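Local coordinates for putative nitrite reductase NADPH (Small subunit) oxidoreductase protein (Vibrio parahaemolyticus RIMD 2210633, PDB 3C0D) that probably serves as the small subunit of an NAD(P)H-dependent nitrite reductase in nitrate assimilation, with a Rieske-like domain, at residues Phe33-Ser38 and Phe78-Gly83. Residues are numbered along the deposited sequence; the frame is centred on the assembly and turned at random.
Sequences FYIPDS and FSLKSG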
ATOM      1  N   PHE A  33       3.165  -1.912  -2.386  1.00 30.69           N
ATOM      2  CA  PHE A  33       3.098  -3.361  -2.471  1.00 33.06           C
ATOM      3  C   PHE A  33       2.909  -3.764  -3.924  1.00 34.01           C
ATOM      4  O   PHE A  33       1.836  -3.561  -4.501  1.00 35.10           O
ATOM      5  CB  PHE A  33       1.927  -3.890  -1.644  1.00 31.42           C
ATOM      6  CG  PHE A  33       2.187  -3.928  -0.169  1.00 31.91           C
ATOM      7  CD1 PHE A  33       2.976  -4.939   0.387  1.00 33.46           C
ATOM      8  CD2 PHE A  33       1.576  -3.002   0.685  1.00 33.94           C
ATOM      9  CE1 PHE A  33       3.154  -5.038   1.788  1.00 32.12           C
ATOM     10  CE2 PHE A  33       1.742  -3.084   2.091  1.00 32.22           C
ATOM     11  CZ  PHE A  33       2.530  -4.106   2.634  1.00 32.87           C
ATOM     12  N   TYR A  34       3.951  -4.341  -4.511  1.00 34.13           N
ATOM     13  CA  TYR A  34       3.894  -4.776  -5.902  1.00 35.16           C
ATOM     14  C   TYR A  34       3.332  -6.194  -6.029  1.00 34.78           C
ATOM     15  O   TYR A  34       3.936  -7.146  -5.547  1.00 35.40           O
ATOM     16  CB  TYR A  34       5.298  -4.700  -6.516  1.00 35.18           C
ATOM     17  CG  TYR A  34       5.453  -5.404  -7.841  1.00 34.46           C
ATOM     18  CD1 TYR A  34       4.523  -5.222  -8.864  1.00 33.78           C
ATOM     19  CD2 TYR A  34       6.557  -6.216  -8.090  1.00 35.42           C
ATOM     20  CE1 TYR A  34       4.691  -5.835 -10.118  1.00 35.88           C
ATOM     21  CE2 TYR A  34       6.740  -6.828  -9.344  1.00 36.49           C
ATOM     22  CZ  TYR A  34       5.804  -6.627 -10.355  1.00 35.79           C
ATOM     23  OH  TYR A  34       6.001  -7.170 -11.609  1.00 36.51           O
ATOM     24  N   ILE A  35       2.172  -6.320  -6.668  1.00 34.76           N
ATOM     25  CA  ILE A  35       1.543  -7.625  -6.878  1.00 38.11           C
ATOM     26  C   ILE A  35       1.651  -7.936  -8.367  1.00 41.16           C
ATOM     27  O   ILE A  35       0.945  -7.332  -9.173  1.00 40.26           O
ATOM     28  CB  ILE A  35       0.035  -7.616  -6.515  1.00 37.34           C
ATOM     29  CG1 ILE A  35      -0.184  -6.965  -5.147  1.00 35.47           C
ATOM     30  CG2 ILE A  35      -0.490  -9.027  -6.484  1.00 34.62           C
ATOM     31  CD1 ILE A  35       0.518  -7.692  -4.004  1.00 35.06           C
ATOM     32  N   PRO A  36       2.527  -8.890  -8.753  1.00 44.57           N
ATOM     33  CA  PRO A  36       2.720  -9.270 -10.163  1.00 45.72           C
ATOM     34  C   PRO A  36       1.457  -9.288 -11.035  1.00 47.30           C
ATOM     35  O   PRO A  36       1.396  -8.605 -12.064  1.00 47.27           O
ATOM     36  CB  PRO A  36       3.368 -10.644 -10.062  1.00 44.26           C
ATOM     37  CG  PRO A  36       4.202 -10.515  -8.829  1.00 44.54           C
ATOM     38  CD  PRO A  36       3.275  -9.801  -7.863  1.00 43.45           C
ATOM     39  N   ASP A  37       0.447 -10.042 -10.621  1.00 48.81           N
ATOM     40  CA  ASP A  37      -0.782 -10.128 -11.410  1.00 53.37           C
ATOM     41  C   ASP A  37      -1.631  -8.837 -11.420  1.00 52.95           C
ATOM     42  O   ASP A  37      -2.344  -8.568 -12.390  1.00 51.89           O
ATOM     43  CB  ASP A  37      -1.655 -11.298 -10.914  1.00 57.08           C
ATOM     44  CG  ASP A  37      -0.852 -12.382 -10.187  1.00 61.13           C
ATOM     45  OD1 ASP A  37      -0.319 -12.098  -9.080  1.00 65.14           O
ATOM     46  OD2 ASP A  37      -0.755 -13.513 -10.719  1.00 60.23           O
ATOM     47  N   SER A  38      -1.530  -8.042 -10.353  1.00 51.90           N
ATOM     48  CA  SER A  38      -2.326  -6.822 -10.185  1.00 50.76           C
ATOM     49  C   SER A  38      -1.702  -5.454 -10.455  1.00 50.25           C
ATOM     50  O   SER A  38      -2.388  -4.536 -10.883  1.00 50.31           O
ATOM     51  CB  SER A  38      -2.897  -6.786  -8.766  1.00 50.95           C
ATOM     52  OG  SER A  38      -3.744  -7.885  -8.512  1.00 51.64           O
ATOM     53  N   PHE A  78      -5.709  -5.865   6.389  1.00 42.98           N
ATOM     54  CA  PHE A  78      -6.140  -4.673   5.669  1.00 43.13           C
ATOM     55  C   PHE A  78      -6.102  -4.868   4.157  1.00 44.04           C
ATOM     56  O   PHE A  78      -5.046  -5.169   3.609  1.00 45.40           O
ATOM     57  CB  PHE A  78      -5.229  -3.506   6.019  1.00 41.92           C
ATOM     58  CG  PHE A  78      -5.340  -3.046   7.440  1.00 40.26           C
ATOM     59  CD1 PHE A  78      -6.271  -2.076   7.796  1.00 39.20           C
ATOM     60  CD2 PHE A  78      -4.465  -3.528   8.411  1.00 38.74           C
ATOM     61  CE1 PHE A  78      -6.325  -1.578   9.105  1.00 39.13           C
ATOM     62  CE2 PHE A  78      -4.510  -3.039   9.718  1.00 37.75           C
ATOM     63  CZ  PHE A  78      -5.442  -2.060  10.063  1.00 38.12           C
ATOM     64  N   SER A  79      -7.240  -4.680   3.490  1.00 43.69           N
ATOM     65  CA  SER A  79      -7.324  -4.807   2.032  1.00 43.53           C
ATOM     66  C   SER A  79      -6.421  -3.835   1.273  1.00 44.92           C
ATOM     67  O   SER A  79      -6.566  -2.624   1.429  1.00 46.70           O
ATOM     68  CB  SER A  79      -8.742  -4.540   1.565  1.00 42.23           C
ATOM     69  OG  SER A  79      -8.714  -4.130   0.206  1.00 44.04           O
ATOM     70  N   LEU A  80      -5.530  -4.347   0.424  1.00 45.96           N
ATOM     71  CA  LEU A  80      -4.631  -3.483  -0.354  1.00 47.73           C
ATOM     72  C   LEU A  80      -5.358  -2.572  -1.347  1.00 49.58           C
ATOM     73  O   LEU A  80      -4.843  -1.509  -1.720  1.00 50.70           O
ATOM     74  CB  LEU A  80      -3.592  -4.317  -1.122  1.00 44.82           C
ATOM     75  CG  LEU A  80      -2.562  -5.108  -0.309  1.00 44.06           C
ATOM     76  CD1 LEU A  80      -1.576  -5.767  -1.256  1.00 43.84           C
ATOM     77  CD2 LEU A  80      -1.831  -4.188   0.662  1.00 42.26           C
ATOM     78  N   LYS A  81      -6.545  -2.982  -1.780  1.00 51.73           N
ATOM     79  CA  LYS A  81      -7.285  -2.170  -2.732  1.00 53.59           C
ATOM     80  C   LYS A  81      -8.051  -1.019  -2.092  1.00 53.37           C
ATOM     81  O   LYS A  81      -7.857   0.145  -2.453  1.00 53.60           O
ATOM     82  CB  LYS A  81      -8.257  -3.027  -3.542  1.00 54.39           C
ATOM     83  CG  LYS A  81      -9.042  -2.194  -4.546  1.00 57.53           C
ATOM     84  CD  LYS A  81      -8.079  -1.361  -5.409  1.00 60.91           C
ATOM     85  CE  LYS A  81      -8.772  -0.183  -6.098  1.00 60.91           C
ATOM     86  NZ  LYS A  81      -7.796   0.716  -6.793  1.00 59.16           N
ATOM     87  N   SER A  82      -8.927  -1.347  -1.149  1.00 53.05           N
ATOM     88  CA  SER A  82      -9.740  -0.339  -0.492  1.00 53.04           C
ATOM     89  C   SER A  82      -9.116   0.194   0.783  1.00 53.26           C
ATOM     90  O   SER A  82      -9.260   1.372   1.095  1.00 54.72           O
ATOM     91  CB  SER A  82     -11.136  -0.895  -0.201  1.00 52.20           C
ATOM     92  OG  SER A  82     -11.064  -2.143   0.465  1.00 53.06           O
ATOM     93  N   GLY A  83      -8.420  -0.667   1.514  1.00 52.65           N
ATOM     94  CA  GLY A  83      -7.790  -0.243   2.748  1.00 52.15           C
ATOM     95  C   GLY A  83      -8.563  -0.704   3.965  1.00 52.44           C
ATOM     96  O   GLY A  83      -8.068  -0.659   5.092  1.00 52.46           O
TER
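Both methyls of Leu80 touch Phe33, and CD1 also reaches Ile35. CD2 lies against the Phe33 ring, 3.6 Å from CD2 of Phe33, and approaches obliquely while the two side chains cross at about a right angle. CD1 reaches the other way along the strand, resting 4.0 Å from CD1 of Ile35 and equally far from CB of Phe33. The leucine fork straddles two residues that project from the same face of strand 28-35, two positions apart, with Tyr34 between them turned away. In Leu80 CG stands anti to the carbonyl carbon (chi1 -66°), and chi2 of -176° puts CD1 anti to CA, extended toward Ile35, while CD2 branches toward the Phe33 ring.

Val69 extends the cluster by touching both Phe33 and Leu80, while Val43 packs on Phe33 and Phe18 on Ile35. Leu80 sits where strand 77-79 gives way to a tight turn. There Gly83 N makes a weak bond to Ser79 O, and the hydroxyls of Ser79 and Ser82 are hydrogen-bonded at 3.1 Å (OG to OG). A backbone bond to Met67 ties Leu80 to the neighbouring strand. Two antiparallel sheets of a Rieske-like domain are joined here, the larger through strand 28-35 and the three-stranded one through the turn after its edge strand. Between the two segments the contact is wholly apolar and buried, consistent with attachment by close fit and exclusion of water.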